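PDB 2DUL: tRNA (guanine(26)-N(2))-dimethyltransferase, which probably transfers two methyl groups from S-adenosyl-L-methionine to N2 of the guanine at position 26 of tRNA. Local coordinates for residues L55-G59 with L86-N90; G141-E145 with R180-A184; R156-V162 with A229-D235; L281-V287 with I312-D317. One frame throughout, in Å; residues are numbered along the deposited sequence.

Interaction 1. Residues L55-G59 with L86-N90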
loop_
_atom_site.group_PDB
_atom_site.type_symbol
_atom_site.label_atom_id
_atom_site.label_comp_id
_atom_site.label_asym_id
_atom_site.label_seq_id
_atom_site.Cartn_x
_atom_site.Cartn_y
_atom_site.Cartn_z
ATOM N N LEU A 55 2.557 4.765 -13.923
ATOM C CA LEU A 55 3.977 4.749 -14.279
ATOM C C LEU A 55 4.249 3.295 -14.653
ATOM O O LEU A 55 4.727 2.508 -13.840
ATOM C CB LEU A 55 4.802 5.178 -13.063
ATOM C CG LEU A 55 4.444 6.599 -12.599
ATOM C CD1 LEU A 55 4.341 6.654 -11.083
ATOM C CD2 LEU A 55 5.482 7.580 -13.117
ATOM N N SER A 56 3.929 2.962 -15.902
ATOM C CA SER A 56 4.018 1.601 -16.425
ATOM C C SER A 56 5.348 0.944 -16.773
ATOM O O SER A 56 5.453 -0.279 -16.697
ATOM C CB SER A 56 3.110 1.481 -17.652
ATOM O OG SER A 56 1.820 1.986 -17.373
ATOM N N ALA A 57 6.340 1.724 -17.189
ATOM C CA ALA A 57 7.638 1.151 -17.569
ATOM C C ALA A 57 7.452 0.146 -18.713
ATOM O O ALA A 57 7.233 0.542 -19.862
ATOM C CB ALA A 57 8.289 0.473 -16.365
ATOM N N THR A 58 7.527 -1.148 -18.410
ATOM C CA THR A 58 7.362 -2.173 -19.445
ATOM C C THR A 58 5.889 -2.392 -19.782
ATOM O O THR A 58 5.562 -2.952 -20.831
ATOM C CB THR A 58 7.935 -3.536 -19.006
ATOM O OG1 THR A 58 7.160 -4.049 -17.915
ATOM C CG2 THR A 58 9.391 -3.393 -18.570
ATOM N N GLY A 59 5.010 -1.954 -18.881
ATOM C CA GLY A 59 3.577 -2.113 -19.079
ATOM C C GLY A 59 3.017 -3.352 -18.400
ATOM O O GLY A 59 1.821 -3.633 -18.487
ATOM N N LEU A 86 8.173 0.165 -25.847
ATOM C CA LEU A 86 8.140 -1.192 -25.320
ATOM C C LEU A 86 6.737 -1.574 -24.855
ATOM O O LEU A 86 6.327 -2.733 -24.968
ATOM C CB LEU A 86 9.132 -1.333 -24.165
ATOM C CG LEU A 86 9.270 -2.741 -23.581
ATOM C CD1 LEU A 86 9.558 -3.738 -24.695
ATOM C CD2 LEU A 86 10.384 -2.754 -22.540
ATOM N N MET A 87 6.003 -0.601 -24.326
ATOM C CA MET A 87 4.643 -0.852 -23.869
ATOM C C MET A 87 3.769 -1.280 -25.050
ATOM O O MET A 87 3.011 -2.239 -24.949
ATOM C CB MET A 87 4.082 0.403 -23.190
ATOM C CG MET A 87 4.652 0.639 -21.790
ATOM S SD MET A 87 4.424 2.318 -21.129
ATOM C CE MET A 87 2.706 2.375 -20.957
ATOM N N LYS A 88 3.887 -0.578 -26.171
ATOM C CA LYS A 88 3.105 -0.920 -27.360
ATOM C C LYS A 88 3.423 -2.345 -27.830
ATOM O O LYS A 88 2.529 -3.114 -28.184
ATOM C CB LYS A 88 3.389 0.074 -28.493
ATOM C CG LYS A 88 2.856 1.485 -28.255
ATOM C CD LYS A 88 3.069 2.383 -29.480
ATOM C CE LYS A 88 4.550 2.589 -29.784
ATOM N NZ LYS A 88 4.770 3.427 -31.006
ATOM N N ARG A 89 4.704 -2.700 -27.822
ATOM C CA ARG A 89 5.117 -4.033 -28.245
ATOM C C ARG A 89 4.562 -5.112 -27.319
ATOM O O ARG A 89 4.013 -6.119 -27.776
ATOM C CB ARG A 89 6.644 -4.131 -28.272
ATOM C CG ARG A 89 7.313 -3.100 -29.159
ATOM C CD ARG A 89 8.796 -3.398 -29.316
ATOM N NE ARG A 89 9.016 -4.740 -29.847
ATOM C CZ ARG A 89 10.199 -5.206 -30.235
ATOM N NH1 ARG A 89 10.301 -6.443 -30.707
ATOM N NH2 ARG A 89 11.277 -4.435 -30.158
ATOM N N ASN A 90 4.701 -4.906 -26.014
ATOM C CA ASN A 90 4.219 -5.895 -25.066
ATOM C C ASN A 90 2.712 -6.058 -25.085
ATOM O O ASN A 90 2.207 -7.163 -24.897
ATOM C CB ASN A 90 4.713 -5.570 -23.653
ATOM C CG ASN A 90 6.202 -5.806 -23.500
ATOM O OD1 ASN A 90 6.768 -6.675 -24.166
ATOM N ND2 ASN A 90 6.845 -5.046 -22.617
#
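Met-87 reaches from helix 81-94 to the type II' turn of Ser-56 to Gly-59. From CB, with chi1 at -75°, CG stands anti to the carbonyl carbon and runs to the turn, coming 3.2 Å from Ala-57 O. The sulfur SD passes beside that same oxygen, and a bend at chi3 (66°) folds the methyl CE against Ser-56, only 3.4 Å from its CB, a tight fit that an unbranched, pliant side chain can make. With an alanine here CG, SD and CE are missing, and Ser-56 CB and Ala-57 O would probably face a gap where the thioether had lain. One helical turn on, Asn-90 ND2 gives an almost straight bond (171°) to Thr-58 O at 3.0 Å, in the plane of its amide. Asn-90 OD1 accepts from Leu-14 N, so both ends of the amide are used and its rotation is fixed. Gly-59 ends the turn at the N-cap of helix 60-68; a CB would be jammed against the preceding carbonyl and sit tightly on Met-87 CG. Ala-57 N bonds to Asp-78, predicted to bind S-adenosyl-L-methionine. A turn after the first central strand, beside such an acid, is characteristic of the class I methyltransferase cofactor site.

Interaction 2. Residues G141-E145 with R180-A184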
loop_
_atom_site.group_PDB
_atom_site.type_symbol
_atom_site.label_atom_id
_atom_site.label_comp_id
_atom_site.label_asym_id
_atom_site.label_seq_id
_atom_site.Cartn_x
_atom_site.Cartn_y
_atom_site.Cartn_z
ATOM N N GLY A 141 10.498 5.301 -5.909
ATOM C CA GLY A 141 10.665 6.056 -4.682
ATOM C C GLY A 141 9.382 6.606 -4.085
ATOM O O GLY A 141 8.511 5.845 -3.661
ATOM N N SER A 142 9.268 7.932 -4.059
ATOM C CA SER A 142 8.106 8.614 -3.489
ATOM C C SER A 142 6.975 8.889 -4.485
ATOM O O SER A 142 7.216 9.230 -5.637
ATOM C CB SER A 142 8.553 9.939 -2.862
ATOM O OG SER A 142 7.454 10.659 -2.333
ATOM N N PRO A 143 5.718 8.736 -4.043
ATOM C CA PRO A 143 4.559 8.979 -4.908
ATOM C C PRO A 143 3.987 10.376 -4.669
ATOM O O PRO A 143 2.992 10.763 -5.283
ATOM C CB PRO A 143 3.579 7.913 -4.452
ATOM C CG PRO A 143 3.792 7.945 -2.948
ATOM C CD PRO A 143 5.313 8.037 -2.806
ATOM N N MET A 144 4.624 11.126 -3.775
ATOM C CA MET A 144 4.134 12.447 -3.404
ATOM C C MET A 144 4.016 13.495 -4.506
ATOM O O MET A 144 3.142 14.357 -4.439
ATOM C CB MET A 144 4.951 12.989 -2.224
ATOM C CG MET A 144 4.812 12.143 -0.962
ATOM S SD MET A 144 3.053 11.872 -0.537
ATOM C CE MET A 144 2.467 13.595 -0.268
ATOM N N GLU A 145 4.864 13.435 -5.528
ATOM C CA GLU A 145 4.745 14.420 -6.603
ATOM C C GLU A 145 3.524 14.128 -7.494
ATOM O O GLU A 145 3.146 14.954 -8.324
ATOM C CB GLU A 145 6.018 14.445 -7.453
ATOM C CG GLU A 145 6.245 13.195 -8.276
ATOM C CD GLU A 145 7.607 13.171 -8.954
ATOM O OE1 GLU A 145 7.922 14.136 -9.680
ATOM O OE2 GLU A 145 8.355 12.185 -8.758
ATOM N N ARG A 180 9.679 16.976 4.663
ATOM C CA ARG A 180 9.449 17.613 3.371
ATOM C C ARG A 180 8.458 16.872 2.480
ATOM O O ARG A 180 7.570 17.487 1.887
ATOM C CB ARG A 180 10.764 17.777 2.591
ATOM C CG ARG A 180 11.810 18.692 3.240
ATOM C CD ARG A 180 12.797 19.216 2.192
ATOM N NE ARG A 180 13.377 18.136 1.398
ATOM C CZ ARG A 180 14.344 17.321 1.814
ATOM N NH1 ARG A 180 14.866 17.459 3.025
ATOM N NH2 ARG A 180 14.778 16.349 1.021
ATOM N N LYS A 181 8.609 15.555 2.381
ATOM C CA LYS A 181 7.748 14.757 1.516
ATOM C C LYS A 181 6.392 14.368 2.093
ATOM O O LYS A 181 5.368 14.469 1.407
ATOM C CB LYS A 181 8.479 13.476 1.089
ATOM C CG LYS A 181 9.800 13.713 0.360
ATOM C CD LYS A 181 10.522 12.401 0.086
ATOM C CE LYS A 181 11.933 12.639 -0.451
ATOM N NZ LYS A 181 11.912 13.300 -1.784
ATOM N N TYR A 182 6.390 13.926 3.348
ATOM C CA TYR A 182 5.171 13.463 4.001
ATOM C C TYR A 182 4.574 14.363 5.069
ATOM O O TYR A 182 3.530 14.034 5.633
ATOM C CB TYR A 182 5.424 12.071 4.588
ATOM C CG TYR A 182 5.823 11.082 3.523
ATOM C CD1 TYR A 182 4.866 10.526 2.678
ATOM C CD2 TYR A 182 7.164 10.742 3.317
ATOM C CE1 TYR A 182 5.224 9.660 1.652
ATOM C CE2 TYR A 182 7.536 9.870 2.284
ATOM C CZ TYR A 182 6.556 9.338 1.458
ATOM O OH TYR A 182 6.888 8.499 0.425
ATOM N N LEU A 183 5.224 15.491 5.342
ATOM C CA LEU A 183 4.750 16.430 6.352
ATOM C C LEU A 183 4.393 15.708 7.659
ATOM O O LEU A 183 3.313 15.901 8.230
ATOM C CB LEU A 183 3.543 17.212 5.808
ATOM C CG LEU A 183 3.864 18.083 4.583
ATOM C CD1 LEU A 183 2.590 18.736 4.053
ATOM C CD2 LEU A 183 4.896 19.151 4.967
ATOM N N ALA A 184 5.315 14.874 8.129
ATOM C CA ALA A 184 5.123 14.114 9.358
ATOM C C ALA A 184 6.484 13.784 9.969
ATOM O O ALA A 184 7.482 13.677 9.250
ATOM C CB ALA A 184 4.353 12.818 9.060
#
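Met-144 and Lys-181 bring the two backbones nearest, CA to CA 6.5 Å, where the chain entering helix 144-153 faces the last turn of helix 175-182. The side-chain contact centres on Met-144 and the ring of Tyr-182. Met-144 CG lies 3.6 Å from Tyr-182 CE1, and SD stands 4.7 Å from the ring centroid in an oblique Met-aromatic contact. Bends at chi2 (-52°) and chi3 (-61°) curl the thioether, so that Met-144 CG and CE both lie against Lys-181 O, CG at 3.4 Å. A flexible, polarisable side chain suits this place, since it must follow both an aromatic ring and a backbone carbonyl. The far end of the tyrosine meets the loop: Tyr-182 OH is 3.6 Å from Pro-143 CD, the two side chains crossing at about a right angle, and Ser-142 OG lies 3.5 Å from Tyr-182 OH. Within its own segment Ser-142 OG accepts from Met-144 N at 3.2 Å, a capping bond for the coming helix; a short hydroxyl side chain can reach back to the backbone N-H in this way. Around this contact, Met-144 also rests on Val-203 and Tyr-207 of helix 192-209, and Tyr-182 on Ile-199 of that helix and on Pro-169 and Leu-170 of helix 167-170. Pro-143 and Tyr-182 both touch Ala-164, so the contact lies against the C-terminal end of strand 158-164, an inner strand of the sheet.

Interaction 3. Residues R156-V162 with A229-D235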
loop_
_atom_site.group_PDB
_atom_site.type_symbol
_atom_site.label_atom_id
_atom_site.label_comp_id
_atom_site.label_asym_id
_atom_site.label_seq_id
_atom_site.Cartn_x
_atom_site.Cartn_y
_atom_site.Cartn_z
ATOM N N ARG A 156 -14.834 10.255 -7.283
ATOM C CA ARG A 156 -14.998 10.649 -5.883
ATOM C C ARG A 156 -15.237 9.447 -4.960
ATOM O O ARG A 156 -15.151 9.555 -3.734
ATOM C CB ARG A 156 -16.133 11.679 -5.760
ATOM C CG ARG A 156 -15.833 12.991 -6.498
ATOM C CD ARG A 156 -16.930 14.037 -6.292
ATOM N NE ARG A 156 -17.033 14.422 -4.888
ATOM C CZ ARG A 156 -16.185 15.228 -4.254
ATOM N NH1 ARG A 156 -15.151 15.768 -4.892
ATOM N NH2 ARG A 156 -16.353 15.462 -2.961
ATOM N N ARG A 157 -15.538 8.297 -5.554
ATOM C CA ARG A 157 -15.740 7.079 -4.783
ATOM C C ARG A 157 -14.789 6.038 -5.362
ATOM O O ARG A 157 -15.010 4.833 -5.252
ATOM C CB ARG A 157 -17.191 6.603 -4.888
ATOM C CG ARG A 157 -18.203 7.577 -4.284
ATOM C CD ARG A 157 -19.636 7.094 -4.495
ATOM N NE ARG A 157 -20.635 8.050 -4.011
ATOM C CZ ARG A 157 -20.779 9.295 -4.465
ATOM N NH1 ARG A 157 -21.722 10.081 -3.954
ATOM N NH2 ARG A 157 -19.988 9.762 -5.426
ATOM N N GLY A 158 -13.719 6.532 -5.978
ATOM C CA GLY A 158 -12.734 5.658 -6.584
ATOM C C GLY A 158 -11.797 4.985 -5.603
ATOM O O GLY A 158 -11.881 5.183 -4.386
ATOM N N ILE A 159 -10.890 4.182 -6.145
ATOM C CA ILE A 159 -9.924 3.461 -5.337
ATOM C C ILE A 159 -8.537 3.925 -5.724
ATOM O O ILE A 159 -8.236 4.095 -6.904
ATOM C CB ILE A 159 -10.004 1.946 -5.588
ATOM C CG1 ILE A 159 -11.419 1.452 -5.288
ATOM C CG2 ILE A 159 -8.965 1.227 -4.744
ATOM C CD1 ILE A 159 -11.715 0.089 -5.864
ATOM N N LEU A 160 -7.692 4.141 -4.727
ATOM C CA LEU A 160 -6.339 4.575 -5.002
ATOM C C LEU A 160 -5.341 3.584 -4.429
ATOM O O LEU A 160 -5.422 3.214 -3.260
ATOM C CB LEU A 160 -6.099 5.966 -4.406
ATOM C CG LEU A 160 -4.810 6.703 -4.778
ATOM C CD1 LEU A 160 -4.734 6.882 -6.294
ATOM C CD2 LEU A 160 -4.790 8.068 -4.081
ATOM N N GLY A 161 -4.409 3.149 -5.266
ATOM C CA GLY A 161 -3.378 2.233 -4.817
ATOM C C GLY A 161 -2.091 3.030 -4.846
ATOM O O GLY A 161 -1.720 3.572 -5.886
ATOM N N VAL A 162 -1.410 3.121 -3.711
ATOM C CA VAL A 162 -0.180 3.891 -3.651
ATOM C C VAL A 162 0.962 3.081 -3.061
ATOM O O VAL A 162 0.784 2.359 -2.081
ATOM C CB VAL A 162 -0.360 5.161 -2.783
ATOM C CG1 VAL A 162 0.857 6.060 -2.922
ATOM C CG2 VAL A 162 -1.639 5.897 -3.182
ATOM N N ALA A 229 -0.510 1.060 0.107
ATOM C CA ALA A 229 -1.774 1.503 0.677
ATOM C C ALA A 229 -2.885 1.531 -0.358
ATOM O O ALA A 229 -2.769 2.195 -1.392
ATOM C CB ALA A 229 -1.616 2.891 1.299
ATOM N N PHE A 230 -3.956 0.795 -0.076
ATOM C CA PHE A 230 -5.119 0.764 -0.949
ATOM C C PHE A 230 -6.241 1.450 -0.176
ATOM O O PHE A 230 -6.614 0.999 0.908
ATOM C CB PHE A 230 -5.545 -0.675 -1.272
ATOM C CG PHE A 230 -4.556 -1.433 -2.110
ATOM C CD1 PHE A 230 -3.679 -2.341 -1.526
ATOM C CD2 PHE A 230 -4.504 -1.237 -3.487
ATOM C CE1 PHE A 230 -2.758 -3.049 -2.302
ATOM C CE2 PHE A 230 -3.586 -1.940 -4.276
ATOM C CZ PHE A 230 -2.711 -2.848 -3.682
ATOM N N VAL A 231 -6.770 2.539 -0.722
ATOM C CA VAL A 231 -7.845 3.255 -0.051
ATOM C C VAL A 231 -9.052 3.473 -0.940
ATOM O O VAL A 231 -8.941 3.552 -2.166
ATOM C CB VAL A 231 -7.364 4.633 0.485
ATOM C CG1 VAL A 231 -6.234 4.431 1.477
ATOM C CG2 VAL A 231 -6.919 5.521 -0.659
ATOM N N LYS A 232 -10.212 3.554 -0.299
ATOM C CA LYS A 232 -11.475 3.783 -0.981
ATOM C C LYS A 232 -11.879 5.215 -0.658
ATOM O O LYS A 232 -12.050 5.569 0.508
ATOM C CB LYS A 232 -12.547 2.822 -0.456
ATOM C CG LYS A 232 -13.941 3.056 -1.039
ATOM C CD LYS A 232 -14.013 2.688 -2.515
ATOM C CE LYS A 232 -15.459 2.704 -3.005
ATOM N NZ LYS A 232 -15.593 2.344 -4.440
ATOM N N LEU A 233 -12.019 6.042 -1.684
ATOM C CA LEU A 233 -12.400 7.430 -1.475
ATOM C C LEU A 233 -13.873 7.519 -1.074
ATOM O O LEU A 233 -14.715 6.794 -1.606
ATOM C CB LEU A 233 -12.134 8.240 -2.749
ATOM C CG LEU A 233 -10.658 8.260 -3.174
ATOM C CD1 LEU A 233 -10.498 9.037 -4.468
ATOM C CD2 LEU A 233 -9.813 8.892 -2.080
ATOM N N LYS A 234 -14.165 8.393 -0.117
ATOM C CA LYS A 234 -15.526 8.602 0.368
ATOM C C LYS A 234 -15.957 10.014 -0.031
ATOM O O LYS A 234 -15.241 10.985 0.213
ATOM C CB LYS A 234 -15.565 8.436 1.888
ATOM C CG LYS A 234 -14.883 7.163 2.384
ATOM C CD LYS A 234 -15.538 5.906 1.816
ATOM C CE LYS A 234 -16.964 5.734 2.326
ATOM N NZ LYS A 234 -17.003 5.596 3.812
ATOM N N ASP A 235 -17.136 10.128 -0.636
ATOM C CA ASP A 235 -17.626 11.414 -1.118
ATOM C C ASP A 235 -18.452 12.227 -0.126
ATOM O O ASP A 235 -19.574 11.850 0.211
ATOM C CB ASP A 235 -18.440 11.195 -2.396
ATOM C CG ASP A 235 -18.797 12.494 -3.101
ATOM O OD1 ASP A 235 -18.500 13.587 -2.568
ATOM O OD2 ASP A 235 -19.386 12.416 -4.200
#
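Arg-156 and Arg-157 present their guanidinium groups to Asp-235 in two different ways. The edge of Arg-156, NE and NH2, meets Asp-235 OD1 near the guanidinium plane; the NH2 bond is 2.9 Å long, the NE bond weak, and the oxygen is approached from above the carboxylate plane, the two planes standing 66° apart. Arg-157 instead has Asp-235 CB over the centre of one face, while its NH2 makes a salt bridge of 3.0 Å to Asp-235 OD2. At the other end of the pair the Phe-230 ring lies obliquely to Gly-161, with CD2 3.9 Å from the glycine CA; a CB at Gly-161 would press on the ring. Along the pair the strands run antiparallel. Leu-160 and Val-231 form a hydrogen-bonded pair, Leu-160 N to Val-231 O at 2.9 Å with the return bond alongside, and Val-162 with Ala-229 forms another. Lys-232, bent at chi2 (69°), returns its NZ to Arg-157 O at 2.7 Å, where a long flexible chain can span the corner. Strand 226-235 thus pairs with strand 158-164 on one side and with 213-223 on the other, the reversed strand of the class I methyltransferase sheet. Leu-160 and Val-231 turn their branched side chains toward helices 144-153 and 192-209, where Leu-160 rests on Leu-147, Ala-150 and Leu-151 and Val-231 on Ile-204. Arg-156 NH2 also bonds to Tyr-211 O. The chemistry divides accordingly: apolar packing and backbone bonds in the middle, charge at the partly exposed end. There two arginines share one carboxylate, which probably favours its ionised form.

Interaction 4. Residues L281-V287 with I312-D317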
loop_
_atom_site.group_PDB
_atom_site.type_symbol
_atom_site.label_atom_id
_atom_site.label_comp_id
_atom_site.label_asym_id
_atom_site.label_seq_id
_atom_site.Cartn_x
_atom_site.Cartn_y
_atom_site.Cartn_z
ATOM N N LEU A 281 -6.065 -0.609 9.310
ATOM C CA LEU A 281 -5.104 -0.715 8.220
ATOM C C LEU A 281 -5.616 -1.763 7.235
ATOM O O LEU A 281 -4.945 -2.105 6.267
ATOM C CB LEU A 281 -3.707 -1.096 8.732
ATOM C CG LEU A 281 -2.920 0.065 9.356
ATOM C CD1 LEU A 281 -1.511 -0.402 9.713
ATOM C CD2 LEU A 281 -2.852 1.242 8.377
ATOM N N LYS A 282 -6.814 -2.277 7.499
ATOM C CA LYS A 282 -7.417 -3.259 6.609
ATOM C C LYS A 282 -8.928 -3.328 6.776
ATOM O O LYS A 282 -9.471 -2.973 7.823
ATOM C CB LYS A 282 -6.834 -4.658 6.853
ATOM C CG LYS A 282 -7.312 -5.330 8.144
ATOM C CD LYS A 282 -6.957 -6.819 8.154
ATOM C CE LYS A 282 -7.393 -7.502 9.452
ATOM N NZ LYS A 282 -7.045 -8.953 9.452
ATOM N N ASP A 283 -9.597 -3.768 5.718
ATOM C CA ASP A 283 -11.034 -3.964 5.742
ATOM C C ASP A 283 -11.136 -5.477 5.912
ATOM O O ASP A 283 -10.901 -6.224 4.963
ATOM C CB ASP A 283 -11.666 -3.538 4.416
ATOM C CG ASP A 283 -13.159 -3.790 4.378
ATOM O OD1 ASP A 283 -13.562 -4.951 4.574
ATOM O OD2 ASP A 283 -13.931 -2.832 4.152
ATOM N N GLU A 284 -11.447 -5.921 7.126
ATOM C CA GLU A 284 -11.558 -7.347 7.438
ATOM C C GLU A 284 -12.216 -8.205 6.366
ATOM O O GLU A 284 -11.639 -9.196 5.924
ATOM C CB GLU A 284 -12.327 -7.551 8.743
ATOM C CG GLU A 284 -11.554 -7.218 9.995
ATOM C CD GLU A 284 -12.346 -7.535 11.249
ATOM O OE1 GLU A 284 -12.776 -8.700 11.398
ATOM O OE2 GLU A 284 -12.538 -6.622 12.083
ATOM N N LYS A 285 -13.430 -7.833 5.973
ATOM C CA LYS A 285 -14.184 -8.572 4.958
ATOM C C LYS A 285 -13.393 -8.787 3.672
ATOM O O LYS A 285 -13.182 -9.918 3.239
ATOM C CB LYS A 285 -15.476 -7.829 4.602
ATOM C CG LYS A 285 -16.445 -7.614 5.753
ATOM C CD LYS A 285 -17.649 -6.766 5.323
ATOM C CE LYS A 285 -17.264 -5.313 5.000
ATOM N NZ LYS A 285 -16.382 -5.159 3.795
ATOM N N ILE A 286 -12.966 -7.685 3.063
ATOM C CA ILE A 286 -12.226 -7.726 1.809
ATOM C C ILE A 286 -10.976 -8.593 1.873
ATOM O O ILE A 286 -10.758 -9.443 1.007
ATOM C CB ILE A 286 -11.849 -6.292 1.363
ATOM C CG1 ILE A 286 -13.129 -5.488 1.121
ATOM C CG2 ILE A 286 -10.995 -6.336 0.103
ATOM C CD1 ILE A 286 -12.896 -4.032 0.776
ATOM N N VAL A 287 -10.156 -8.393 2.899
ATOM C CA VAL A 287 -8.931 -9.175 3.031
ATOM C C VAL A 287 -9.236 -10.664 3.211
ATOM O O VAL A 287 -8.475 -11.523 2.758
ATOM C CB VAL A 287 -8.075 -8.661 4.202
ATOM C CG1 VAL A 287 -6.925 -9.618 4.471
ATOM C CG2 VAL A 287 -7.534 -7.265 3.861
ATOM N N ILE A 312 -1.765 -11.258 7.139
ATOM C CA ILE A 312 -2.529 -10.030 7.328
ATOM C C ILE A 312 -3.983 -10.327 7.692
ATOM O O ILE A 312 -4.590 -9.622 8.501
ATOM C CB ILE A 312 -2.480 -9.152 6.054
ATOM C CG1 ILE A 312 -1.039 -8.703 5.802
ATOM C CG2 ILE A 312 -3.390 -7.936 6.208
ATOM C CD1 ILE A 312 -0.846 -7.930 4.511
ATOM N N ASP A 313 -4.536 -11.378 7.100
ATOM C CA ASP A 313 -5.915 -11.757 7.371
ATOM C C ASP A 313 -6.111 -12.149 8.838
ATOM O O ASP A 313 -7.122 -11.806 9.448
ATOM C CB ASP A 313 -6.323 -12.914 6.449
ATOM C CG ASP A 313 -7.743 -13.393 6.696
ATOM O OD1 ASP A 313 -8.662 -12.548 6.747
ATOM O OD2 ASP A 313 -7.939 -14.620 6.832
ATOM N N GLN A 314 -5.143 -12.848 9.417
ATOM C CA GLN A 314 -5.266 -13.269 10.812
ATOM C C GLN A 314 -4.676 -12.251 11.785
ATOM O O GLN A 314 -4.851 -12.356 13.000
ATOM C CB GLN A 314 -4.596 -14.630 11.009
ATOM C CG GLN A 314 -3.088 -14.598 10.917
ATOM C CD GLN A 314 -2.425 -14.945 12.238
ATOM O OE1 GLN A 314 -2.722 -14.345 13.273
ATOM N NE2 GLN A 314 -1.513 -15.915 12.207
ATOM N N GLU A 315 -3.987 -11.255 11.244
ATOM C CA GLU A 315 -3.368 -10.228 12.073
ATOM C C GLU A 315 -4.405 -9.323 12.735
ATOM O O GLU A 315 -5.347 -8.858 12.093
ATOM C CB GLU A 315 -2.420 -9.385 11.214
ATOM C CG GLU A 315 -1.527 -8.444 11.995
ATOM C CD GLU A 315 -0.464 -7.807 11.117
ATOM O OE1 GLU A 315 0.094 -8.523 10.254
ATOM O OE2 GLU A 315 -0.178 -6.603 11.296
ATOM N N LEU A 316 -4.232 -9.089 14.032
ATOM C CA LEU A 316 -5.131 -8.220 14.773
ATOM C C LEU A 316 -4.935 -6.808 14.222
ATOM O O LEU A 316 -3.803 -6.351 14.072
ATOM C CB LEU A 316 -4.771 -8.259 16.263
ATOM C CG LEU A 316 -5.567 -7.381 17.223
ATOM C CD1 LEU A 316 -7.035 -7.823 17.209
ATOM C CD2 LEU A 316 -4.975 -7.487 18.635
ATOM N N ASP A 317 -6.027 -6.121 13.901
ATOM C CA ASP A 317 -5.919 -4.763 13.376
ATOM C C ASP A 317 -6.086 -3.796 14.537
ATOM O O ASP A 317 -7.203 -3.474 14.952
ATOM C CB ASP A 317 -6.987 -4.505 12.310
ATOM C CG ASP A 317 -6.701 -3.253 11.481
ATOM O OD1 ASP A 317 -5.701 -2.554 11.757
ATOM O OD2 ASP A 317 -7.481 -2.967 10.552
HETATM O O HOH W 1 -9.063 -10.177 7.454
#
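Lys-282 and Asp-317 run antiparallel side by side, each gripping the backbone of the other segment. Lys-282 NZ donates to Ile-312 O at 2.7 Å and to Glu-315 O at 3.1 Å, both in the carbonyl plane. These carbonyls lie where helix 302-314 ends, and a cation is probably favoured at this C-terminal end of the helix. With chi1 at 74° CG sits between the backbone N and the carbonyl carbon, and the straight chain beyond it carries the amine across. Asp-317 answers with both carboxylate oxygens: OD1 and OD2 receive Leu-281 N through their syn lone pairs, OD1 at 3.1 Å, and OD2 also takes a weak bond from Lys-282 N. A methionine in place of Lys-282, lacking any N-H at its tip, would probably leave Ile-312 O and Glu-315 O without this donor. Water 1 accepts from Lys-282 NZ at 3.1 Å, and Val-287 CG1 packs 3.7 Å from Asp-313 CA. Farther out, Asp-283 fixes the start of helix 284-295: its OD1 accepts from Ile-286 N in the N-cap manner and makes a salt bridge to Lys-285. Glu-315 is held by Thr-355 and His-356. The contact lies beside strand 213-223, to which Leu-281 and Asp-283 are bonded through the backbone, with Ile-312 on Leu-219 and Tyr-221, while Leu-281 also leans on Val-201 of helix 192-209.

How the interactions relate
From the N terminus, interaction 1 closes first, joining the turn after strand 50-53 to helix 81-94 across helix 60-68 and strand 73-78. Interactions 2 and 3 come next and cross, since residues 156-162 lie between the two segments of interaction 2, whereas 229-235 follow both. They also touch: Pro-143 CG meets Val-162 CG1 at 3.5 Å, so the loop entering helix 144-153 packs on the strand pair. Interaction 4 follows in series, closing a helical loop near the C-terminal part, about 33 Å centre to centre from interaction 1. Together they link the cofactor side of the sheet, the pairing of strand 158-164 with the reversed strand 226-235, and the helices packed beyond strand 213-223.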